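Local coordinates for protein CG4930 (Drosophila melanogaster, PDB 3ISM) that inhibits the nuclease EndoG by forming a complex with it, as a largely helical protein related to the Ku C-terminal-domain family, at residues Gln90-Tyr95 with Glu109-Leu114; Asp68-Leu73 with Glu86-Leu91; Glu254-Leu259 with Asn271-Leu276. The protein carries 1 engineered substitution. All coordinates share one frame; numbering follows the deposited sequence.

Interaction 1 (Gln90-Tyr95 with Glu109-Leu114)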
loop_
_atom_site.group_PDB
_atom_site.type_symbol
_atom_site.label_atom_id
_atom_site.label_comp_id
_atom_site.label_asym_id
_atom_site.label_seq_id
_atom_site.Cartn_x
_atom_site.Cartn_y
_atom_site.Cartn_z
ATOM N N GLN C 90 23.964 23.683 -26.249
ATOM C CA GLN C 90 22.767 22.847 -26.196
ATOM C C GLN C 90 23.062 21.373 -25.928
ATOM O O GLN C 90 22.386 20.751 -25.119
ATOM C CB GLN C 90 21.967 22.983 -27.488
ATOM C CG GLN C 90 21.345 24.354 -27.697
ATOM C CD GLN C 90 20.452 24.408 -28.920
ATOM O OE1 GLN C 90 19.835 23.408 -29.295
ATOM N NE2 GLN C 90 20.358 25.587 -29.542
ATOM N N LEU C 91 24.054 20.814 -26.615
ATOM C CA LEU C 91 24.480 19.424 -26.369
ATOM C C LEU C 91 25.042 19.266 -24.950
ATOM O O LEU C 91 24.702 18.304 -24.255
ATOM C CB LEU C 91 25.493 18.928 -27.423
ATOM C CG LEU C 91 26.019 17.475 -27.282
ATOM C CD1 LEU C 91 24.888 16.477 -27.235
ATOM C CD2 LEU C 91 26.978 17.112 -28.409
ATOM N N LEU C 92 25.861 20.218 -24.509
ATOM C CA LEU C 92 26.438 20.151 -23.166
ATOM C C LEU C 92 25.354 20.115 -22.089
ATOM O O LEU C 92 25.414 19.299 -21.171
ATOM C CB LEU C 92 27.403 21.314 -22.914
ATOM C CG LEU C 92 28.204 21.343 -21.607
ATOM C CD1 LEU C 92 29.027 20.091 -21.477
ATOM C CD2 LEU C 92 29.112 22.569 -21.591
ATOM N N GLU C 93 24.374 21.002 -22.217
ATOM C CA GLU C 93 23.246 21.055 -21.303
ATOM C C GLU C 93 22.445 19.742 -21.252
ATOM O O GLU C 93 22.185 19.213 -20.180
ATOM C CB GLU C 93 22.327 22.208 -21.703
ATOM C CG GLU C 93 21.305 22.533 -20.663
ATOM C CD GLU C 93 20.997 24.028 -20.594
ATOM O OE1 GLU C 93 21.176 24.757 -21.614
ATOM O OE2 GLU C 93 20.579 24.460 -19.500
ATOM N N GLU C 94 22.051 19.232 -22.416
ATOM C CA GLU C 94 21.353 17.944 -22.497
ATOM C C GLU C 94 22.202 16.808 -21.932
ATOM O O GLU C 94 21.722 16.003 -21.118
ATOM C CB GLU C 94 20.969 17.632 -23.945
ATOM C CG GLU C 94 20.120 16.375 -24.128
ATOM C CD GLU C 94 18.684 16.538 -23.664
ATOM O OE1 GLU C 94 18.163 17.670 -23.686
ATOM O OE2 GLU C 94 18.067 15.521 -23.293
ATOM N N TYR C 95 23.465 16.751 -22.346
ATOM C CA TYR C 95 24.353 15.694 -21.859
ATOM C C TYR C 95 24.522 15.740 -20.324
ATOM O O TYR C 95 24.358 14.705 -19.653
ATOM C CB TYR C 95 25.682 15.657 -22.612
ATOM C CG TYR C 95 26.784 14.941 -21.867
ATOM C CD1 TYR C 95 26.592 13.661 -21.357
ATOM C CD2 TYR C 95 28.019 15.546 -21.666
ATOM C CE1 TYR C 95 27.596 13.020 -20.648
ATOM C CE2 TYR C 95 29.026 14.898 -20.976
ATOM C CZ TYR C 95 28.805 13.639 -20.475
ATOM O OH TYR C 95 29.791 12.977 -19.797
ATOM N N GLU C 109 34.995 15.151 -14.101
ATOM C CA GLU C 109 36.422 15.207 -14.420
ATOM C C GLU C 109 36.671 15.908 -15.748
ATOM O O GLU C 109 37.624 16.672 -15.880
ATOM C CB GLU C 109 37.012 13.805 -14.470
ATOM C CG GLU C 109 36.971 13.086 -13.134
ATOM C CD GLU C 109 37.398 11.637 -13.241
ATOM O OE1 GLU C 109 37.730 11.181 -14.365
ATOM O OE2 GLU C 109 37.395 10.951 -12.193
ATOM N N TRP C 110 35.810 15.637 -16.726
ATOM C CA TRP C 110 35.994 16.175 -18.069
ATOM C C TRP C 110 35.686 17.675 -18.150
ATOM O O TRP C 110 36.336 18.420 -18.887
ATOM C CB TRP C 110 35.141 15.390 -19.061
ATOM C CG TRP C 110 35.102 15.982 -20.444
ATOM C CD1 TRP C 110 36.059 15.872 -21.418
ATOM C CD2 TRP C 110 34.037 16.752 -21.012
ATOM N NE1 TRP C 110 35.659 16.539 -22.551
ATOM C CE2 TRP C 110 34.420 17.083 -22.331
ATOM C CE3 TRP C 110 32.797 17.199 -20.531
ATOM C CZ2 TRP C 110 33.611 17.838 -23.170
ATOM C CZ3 TRP C 110 31.986 17.949 -21.379
ATOM C CH2 TRP C 110 32.400 18.260 -22.679
ATOM N N ILE C 111 34.700 18.115 -17.380
ATOM C CA ILE C 111 34.294 19.511 -17.426
ATOM C C ILE C 111 35.408 20.451 -16.925
ATOM O O ILE C 111 35.479 21.582 -17.350
ATOM C CB ILE C 111 32.930 19.738 -16.705
ATOM C CG1 ILE C 111 32.253 21.013 -17.219
ATOM C CG2 ILE C 111 33.077 19.707 -15.171
ATOM C CD1 ILE C 111 31.783 20.917 -18.658
ATOM N N VAL C 112 36.283 19.954 -16.052
ATOM C CA VAL C 112 37.452 20.710 -15.580
ATOM C C VAL C 112 38.468 20.936 -16.715
ATOM O O VAL C 112 38.991 22.047 -16.897
ATOM C CB VAL C 112 38.143 19.978 -14.392
ATOM C CG1 VAL C 112 39.493 20.583 -14.080
ATOM C CG2 VAL C 112 37.240 19.987 -13.161
ATOM N N LYS C 113 38.748 19.880 -17.474
ATOM C CA LYS C 113 39.611 20.005 -18.652
ATOM C C LYS C 113 39.000 20.927 -19.701
ATOM O O LYS C 113 39.714 21.716 -20.320
ATOM C CB LYS C 113 39.910 18.639 -19.267
ATOM C CG LYS C 113 40.690 17.687 -18.361
ATOM C CD LYS C 113 40.441 16.232 -18.778
ATOM C CE LYS C 113 41.278 15.247 -17.934
ATOM N NZ LYS C 113 40.895 13.792 -18.145
ATOM N N LEU C 114 37.683 20.821 -19.906
ATOM C CA LEU C 114 36.986 21.699 -20.846
ATOM C C LEU C 114 37.128 23.159 -20.431
ATOM O O LEU C 114 37.483 23.997 -21.250
ATOM C CB LEU C 114 35.512 21.312 -21.006
ATOM C CG LEU C 114 34.734 22.144 -22.040
ATOM C CD1 LEU C 114 35.120 21.740 -23.464
ATOM C CD2 LEU C 114 33.249 22.026 -21.871
#

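Interaction 2 (Asp68-Leu73 with Glu86-Leu91)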
loop_
_atom_site.group_PDB
_atom_site.type_symbol
_atom_site.label_atom_id
_atom_site.label_comp_id
_atom_site.label_asym_id
_atom_site.label_seq_id
_atom_site.Cartn_x
_atom_site.Cartn_y
_atom_site.Cartn_z
ATOM N N ASP C 68 33.226 14.301 -27.192
ATOM C CA ASP C 68 34.097 14.473 -28.366
ATOM C C ASP C 68 33.593 15.605 -29.260
ATOM O O ASP C 68 34.343 16.501 -29.632
ATOM C CB ASP C 68 34.143 13.176 -29.174
ATOM C CG ASP C 68 34.917 13.319 -30.483
ATOM O OD1 ASP C 68 36.054 13.851 -30.465
ATOM O OD2 ASP C 68 34.396 12.889 -31.539
ATOM N N VAL C 69 32.305 15.544 -29.582
ATOM C CA VAL C 69 31.642 16.507 -30.443
ATOM C C VAL C 69 31.592 17.918 -29.832
ATOM O O VAL C 69 31.821 18.904 -30.526
ATOM C CB VAL C 69 30.227 15.980 -30.837
ATOM C CG1 VAL C 69 29.337 17.082 -31.342
ATOM C CG2 VAL C 69 30.364 14.913 -31.901
ATOM N N ILE C 70 31.304 18.010 -28.539
ATOM C CA ILE C 70 31.313 19.301 -27.855
ATOM C C ILE C 70 32.698 19.954 -27.975
ATOM O O ILE C 70 32.814 21.155 -28.245
ATOM C CB ILE C 70 30.937 19.160 -26.376
ATOM C CG1 ILE C 70 29.438 18.864 -26.221
ATOM C CG2 ILE C 70 31.284 20.453 -25.610
ATOM C CD1 ILE C 70 29.050 18.172 -24.898
ATOM N N TRP C 71 33.737 19.143 -27.785
ATOM C CA TRP C 71 35.113 19.607 -27.856
ATOM C C TRP C 71 35.434 20.111 -29.262
ATOM O O TRP C 71 36.014 21.185 -29.429
ATOM C CB TRP C 71 36.080 18.483 -27.452
ATOM C CG TRP C 71 37.470 18.967 -27.170
ATOM C CD1 TRP C 71 38.460 19.208 -28.088
ATOM C CD2 TRP C 71 38.039 19.254 -25.883
ATOM N NE1 TRP C 71 39.597 19.638 -27.453
ATOM C CE2 TRP C 71 39.370 19.673 -26.100
ATOM C CE3 TRP C 71 37.553 19.194 -24.570
ATOM C CZ2 TRP C 71 40.227 20.029 -25.052
ATOM C CZ3 TRP C 71 38.403 19.555 -23.526
ATOM C CH2 TRP C 71 39.725 19.963 -23.775
ATOM N N ARG C 72 35.038 19.339 -30.267
ATOM C CA ARG C 72 35.211 19.762 -31.650
ATOM C C ARG C 72 34.410 21.016 -32.022
ATOM O O ARG C 72 34.934 21.905 -32.683
ATOM C CB ARG C 72 34.924 18.598 -32.604
ATOM C CG ARG C 72 35.982 17.505 -32.480
ATOM C CD ARG C 72 35.928 16.473 -33.595
ATOM N NE ARG C 72 34.746 15.622 -33.522
ATOM C CZ ARG C 72 33.891 15.460 -34.528
ATOM N NH1 ARG C 72 34.101 16.091 -35.680
ATOM N NH2 ARG C 72 32.840 14.654 -34.392
ATOM N N LEU C 73 33.163 21.111 -31.561
ATOM C CA LEU C 73 32.334 22.276 -31.888
ATOM C C LEU C 73 32.944 23.562 -31.343
ATOM O O LEU C 73 32.847 24.610 -31.966
ATOM C CB LEU C 73 30.903 22.109 -31.371
ATOM C CG LEU C 73 30.064 21.095 -32.159
ATOM C CD1 LEU C 73 28.886 20.643 -31.333
ATOM C CD2 LEU C 73 29.611 21.649 -33.505
ATOM N N GLU C 86 26.782 27.593 -30.107
ATOM C CA GLU C 86 25.395 27.318 -29.741
ATOM C C GLU C 86 25.091 25.817 -29.723
ATOM O O GLU C 86 24.464 25.308 -28.791
ATOM C CB GLU C 86 24.420 28.069 -30.667
ATOM C CG GLU C 86 22.948 27.866 -30.319
ATOM C CD GLU C 86 22.620 28.158 -28.857
ATOM O OE1 GLU C 86 23.420 28.834 -28.170
ATOM O OE2 GLU C 86 21.529 27.741 -28.396
ATOM N N LYS C 87 25.549 25.110 -30.746
ATOM C CA LYS C 87 25.407 23.652 -30.794
ATOM C C LYS C 87 26.066 22.967 -29.578
ATOM O O LYS C 87 25.481 22.074 -28.960
ATOM C CB LYS C 87 25.989 23.106 -32.110
ATOM C CG LYS C 87 25.082 23.319 -33.303
ATOM C CD LYS C 87 25.735 22.861 -34.594
ATOM C CE LYS C 87 24.776 23.005 -35.769
ATOM N NZ LYS C 87 25.476 22.783 -37.054
ATOM N N ALA C 88 27.270 23.408 -29.228
ATOM C CA ALA C 88 27.992 22.853 -28.087
ATOM C C ALA C 88 27.278 23.105 -26.768
ATOM O O ALA C 88 27.170 22.211 -25.935
ATOM C CB ALA C 88 29.394 23.403 -28.035
ATOM N N SER C 89 26.766 24.317 -26.604
ATOM C CA SER C 89 26.011 24.721 -25.416
ATOM C C SER C 89 24.769 23.829 -25.198
ATOM O O SER C 89 24.567 23.265 -24.114
ATOM C CB SER C 89 25.625 26.198 -25.573
ATOM O OG SER C 89 24.801 26.648 -24.514
ATOM N N GLN C 90 23.964 23.683 -26.249
ATOM C CA GLN C 90 22.767 22.847 -26.196
ATOM C C GLN C 90 23.062 21.373 -25.928
ATOM O O GLN C 90 22.386 20.751 -25.119
ATOM C CB GLN C 90 21.967 22.983 -27.488
ATOM C CG GLN C 90 21.345 24.354 -27.697
ATOM C CD GLN C 90 20.452 24.408 -28.920
ATOM O OE1 GLN C 90 19.835 23.408 -29.295
ATOM N NE2 GLN C 90 20.358 25.587 -29.542
ATOM N N LEU C 91 24.054 20.814 -26.615
ATOM C CA LEU C 91 24.480 19.424 -26.369
ATOM C C LEU C 91 25.042 19.266 -24.950
ATOM O O LEU C 91 24.702 18.304 -24.255
ATOM C CB LEU C 91 25.493 18.928 -27.423
ATOM C CG LEU C 91 26.019 17.475 -27.282
ATOM C CD1 LEU C 91 24.888 16.477 -27.235
ATOM C CD2 LEU C 91 26.978 17.112 -28.409
#

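Interaction 3 (Glu254-Leu259 with Asn271-Leu276)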
loop_
_atom_site.group_PDB
_atom_site.type_symbol
_atom_site.label_atom_id
_atom_site.label_comp_id
_atom_site.label_asym_id
_atom_site.label_seq_id
_atom_site.Cartn_x
_atom_site.Cartn_y
_atom_site.Cartn_z
ATOM N N GLU C 254 -40.178 -3.090 23.854
ATOM C CA GLU C 254 -41.131 -3.087 24.971
ATOM C C GLU C 254 -42.081 -1.878 25.000
ATOM O O GLU C 254 -43.234 -2.004 25.423
ATOM C CB GLU C 254 -40.411 -3.258 26.315
ATOM C CG GLU C 254 -40.002 -4.706 26.630
ATOM C CD GLU C 254 -41.128 -5.554 27.242
ATOM O OE1 GLU C 254 -42.308 -5.131 27.227
ATOM O OE2 GLU C 254 -40.826 -6.660 27.748
ATOM N N ILE C 255 -41.599 -0.715 24.559
ATOM C CA ILE C 255 -42.464 0.467 24.462
ATOM C C ILE C 255 -43.426 0.362 23.260
ATOM O O ILE C 255 -44.585 0.783 23.356
ATOM C CB ILE C 255 -41.654 1.806 24.469
ATOM C CG1 ILE C 255 -42.580 3.022 24.328
ATOM C CG2 ILE C 255 -40.590 1.809 23.395
ATOM C CD1 ILE C 255 -41.863 4.368 24.295
ATOM N N ILE C 256 -42.940 -0.209 22.149
ATOM C CA ILE C 256 -43.763 -0.480 20.963
ATOM C C ILE C 256 -44.967 -1.355 21.349
ATOM O O ILE C 256 -46.104 -1.066 20.971
ATOM C CB ILE C 256 -42.934 -1.162 19.830
ATOM C CG1 ILE C 256 -41.904 -0.185 19.246
ATOM C CG2 ILE C 256 -43.842 -1.687 18.711
ATOM C CD1 ILE C 256 -40.883 -0.826 18.298
ATOM N N TRP C 257 -44.696 -2.402 22.128
ATOM C CA TRP C 257 -45.722 -3.298 22.647
ATOM C C TRP C 257 -46.687 -2.587 23.610
ATOM O O TRP C 257 -47.851 -2.964 23.705
ATOM C CB TRP C 257 -45.081 -4.515 23.326
ATOM C CG TRP C 257 -45.955 -5.743 23.330
ATOM C CD1 TRP C 257 -46.972 -6.027 24.199
ATOM C CD2 TRP C 257 -45.879 -6.856 22.427
ATOM N NE1 TRP C 257 -47.536 -7.240 23.891
ATOM C CE2 TRP C 257 -46.886 -7.772 22.809
ATOM C CE3 TRP C 257 -45.064 -7.166 21.330
ATOM C CZ2 TRP C 257 -47.096 -8.979 22.135
ATOM C CZ3 TRP C 257 -45.272 -8.366 20.662
ATOM C CH2 TRP C 257 -46.283 -9.258 21.067
ATOM N N LYS C 258 -46.200 -1.568 24.318
ATOM C CA LYS C 258 -47.060 -0.740 25.173
ATOM C C LYS C 258 -47.940 0.190 24.338
ATOM O O LYS C 258 -49.162 0.197 24.495
ATOM C CB LYS C 258 -46.234 0.077 26.178
ATOM C CG LYS C 258 -46.327 -0.394 27.627
ATOM C CD LYS C 258 -45.200 -1.338 28.012
ATOM C CE LYS C 258 -45.283 -1.712 29.489
ATOM N NZ LYS C 258 -44.033 -2.366 29.960
ATOM N N LEU C 259 -47.304 0.955 23.448
ATOM C CA LEU C 259 -47.982 1.913 22.564
ATOM C C LEU C 259 -49.167 1.305 21.813
ATOM O O LEU C 259 -50.199 1.955 21.619
ATOM C CB LEU C 259 -46.986 2.487 21.548
ATOM C CG LEU C 259 -46.021 3.586 22.007
ATOM C CD1 LEU C 259 -44.713 3.535 21.203
ATOM C CD2 LEU C 259 -46.670 4.964 21.915
ATOM N N ASN C 271 -48.644 6.024 15.039
ATOM C CA ASN C 271 -47.571 6.764 14.372
ATOM C C ASN C 271 -46.245 6.691 15.128
ATOM O O ASN C 271 -45.189 6.550 14.514
ATOM C CB ASN C 271 -47.968 8.228 14.159
ATOM C CG ASN C 271 -48.977 8.403 13.043
ATOM O OD1 ASN C 271 -49.018 7.615 12.098
ATOM N ND2 ASN C 271 -49.797 9.446 13.142
ATOM N N LYS C 272 -46.316 6.776 16.458
ATOM C CA LYS C 272 -45.137 6.718 17.330
ATOM C C LYS C 272 -44.519 5.326 17.396
ATOM O O LYS C 272 -43.312 5.186 17.620
ATOM C CB LYS C 272 -45.483 7.190 18.747
ATOM C CG LYS C 272 -45.710 8.692 18.874
ATOM C CD LYS C 272 -46.156 9.070 20.278
ATOM C CE LYS C 272 -46.507 10.548 20.364
ATOM N NZ LYS C 272 -47.163 10.897 21.656
ATOM N N ALA C 273 -45.350 4.301 17.213
ATOM C CA ALA C 273 -44.876 2.920 17.197
ATOM C C ALA C 273 -44.162 2.625 15.883
ATOM O O ALA C 273 -43.078 2.034 15.876
ATOM C CB ALA C 273 -46.031 1.949 17.415
ATOM N N ALA C 274 -44.774 3.056 14.780
ATOM C CA ALA C 274 -44.195 2.921 13.443
ATOM C C ALA C 274 -42.907 3.740 13.284
ATOM O O ALA C 274 -41.992 3.336 12.558
ATOM C CB ALA C 274 -45.207 3.332 12.398
ATOM N N GLU C 275 -42.865 4.885 13.966
ATOM C CA GLU C 275 -41.721 5.791 13.985
ATOM C C GLU C 275 -40.496 5.059 14.528
ATOM O O GLU C 275 -39.450 5.007 13.872
ATOM C CB GLU C 275 -42.039 6.980 14.895
ATOM C CG GLU C 275 -41.776 8.353 14.308
ATOM C CD GLU C 275 -42.435 9.456 15.120
ATOM O OE1 GLU C 275 -43.586 9.259 15.566
ATOM O OE2 GLU C 275 -41.808 10.520 15.313
ATOM N N LEU C 276 -40.650 4.482 15.722
ATOM C CA LEU C 276 -39.568 3.769 16.400
ATOM C C LEU C 276 -39.186 2.462 15.697
ATOM O O LEU C 276 -38.000 2.158 15.550
ATOM C CB LEU C 276 -39.931 3.508 17.870
ATOM C CG LEU C 276 -38.959 2.681 18.722
ATOM C CD1 LEU C 276 -37.554 3.262 18.695
ATOM C CD2 LEU C 276 -39.444 2.575 20.145
#

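Interaction 1 (Gln90-Tyr95 with Glu109-Leu114)
Y95, whose ring meets W110 across this contact, is fixed at its backbone by an N-H bond to L91 O, 2.8 Å from Y95 N, the shortest polar bond within the two segments. No hydrogen bond joins the two segments, and what follows is apolar. The setting is a pair of antiparallel helices in an all-helical, Ku C-terminal-like region, and it illustrates how long side chains bridge two widely spaced helices. The axes of 90-95 and 109-114 run at 158° and come no closer than 13.5 Å, so only the ends of long side chains span the gap. I70 on helix 52-75 packs on both L92 and W110, which places that third helix alongside the bridge.

L92 carries most of the contact. Its first torsion of -174° swings CG away from the backbone N and sends the two methyls across to different partners. CD1 comes up to the edge of the W110 indole, in the plane of the ring, 3.7 Å from W110 CZ3, and the same methyl lies 4.0 Å from I111 CD1. The other branch meets L114 tip to tip, with 4.2 Å between L92 CD2 and L114 CD2. One leucine thus serves two adjacent residues and one a turn further on.

Y95 adds a second approach to the indole: W110 CZ3 sits near the plane of the phenol ring, at its edge. The phenol oxygen is hydrogen-bonded to R67 NH1, which probably limits the swing of the ring, and R67 also touches W110. The preceding residue, E94, makes a salt bridge to R94 of the CG8862 chain, so the buried packing backs a surface used in the complex. At the phenol's approach to the indole, Y95 CE2 stops 4.3 Å from W110 CZ3.

Interaction 2 (Asp68-Leu73 with Glu86-Leu91)
I70 and L91 make the closest apolar meeting here, crossing obliquely with I70 CG1 3.7 Å from L91 CD2. A first torsion of -73° sets I70 CG1 beside its own backbone N and opposite the carbonyl carbon, from where CG1 and CD1 lie along the leucine's branch point. The same L91 methyl is shared with V69, which crosses it at about a right angle, V69 CG1 standing 3.8 Å from L91 CD2. A turn further along, L73 and A88 bring their beta carbons together, L73 CB to A88 CB at 3.9 Å. Both L73 methyls face K87 CB, the two side chains crossing at about a right angle.

A second kind of contact sets side chain against main chain. L73 CD1 lies 3.8 Å from A88 N, and I70 CG1 faces A88 O. The small A88 probably lets the backbones come this close, a worked case of a close helix pair: I70 CA and A88 CA are 4.9 Å apart. The motif is an antiparallel hairpin of helices 52-75 and 81-102, whose segments 68-73 and 86-91 cross at -153° with axes 8.7 Å apart at closest, and it belongs to the Ku C-terminal-like fold.

Polar bonds stay within each helix or lead off to L29, ahead of helix 32-43. Q90 NE2 gives E86 OE2 a hydrogen bond of 2.7 Å, nearly straight at 169°; it arrives on the anti side of the carboxylate, somewhat out of its plane. R72 reaches back to D68 in a weak salt bridge. Beyond L73 the extended K87 chain turns from the interface, and its NZ is hydrogen-bonded to L29 O.

Interaction 3 (Glu254-Leu259 with Asn271-Leu276)
I255 and I256 grip the end of L276 from neighbouring positions on one helix. I255 CG2 comes within 3.5 Å of L276 CD2, the closest approach between the segments, and L276 CD2 is also 3.8 Å from I256 CG1. The chain of I256 continues past the leucine's branch point, I256 CD1 lying 4.0 Å from L276 CG, and the two side chains cross obliquely. With chi1 at -69°, I256 CG1 stands beside the backbone N, a setting that carries the chain from its sidelong start over to L276. An alanine here, without CG1, CG2 and CD1, would probably open a gap against L276 and A273 and leave the leucine's branch freer to turn, held on this side chiefly by I255.

A turn along, L259 divides its methyls between two residues. Its CD1 rests on the main chain at A273, and CD2 meets K272 across at about a right angle, with L259 CD2 4.0 Å from K272 CB. The extended lysine then leaves the interface for a salt bridge between its NZ and E268, so that only its base takes part in the packing.

Behind these side chains the backbones are close. I256 CA and A273 CA are 5.2 Å apart, probably because A273 is small, and the axes of 254-259 and 271-276 approach to 9.2 Å at 159°. This is again an antiparallel helical hairpin, formed by helices 238-261 and 267-287. I255 and K272 are exposed, while helix 309-317 packs on 271-276 through F311, which meets A273 and A274, and K315 of the same helix is hydrogen-bonded to N271.

Overall arrangement
Interactions 1 and 2 share Q90 and L91 on helix 81-102, and their centres lie about 8 Å apart. W71 of interaction 2 packs on both W110 and L114, while I70 links L92 and W110, so the two form one continuous packed region. Their chemistry differs with spacing: side-chain ends and an indole edge span the wide pair in interaction 1, whereas an alanine probably allows the close pair in interaction 2, and aliphatics fill it. Interaction 3 repeats the close hairpin, alanine, isoleucine and leucines in matching roles, but is only partly buried, with I255 and K272 exposed. It belongs to a distant part of the chain, its centre about 90 Å from that of interaction 2.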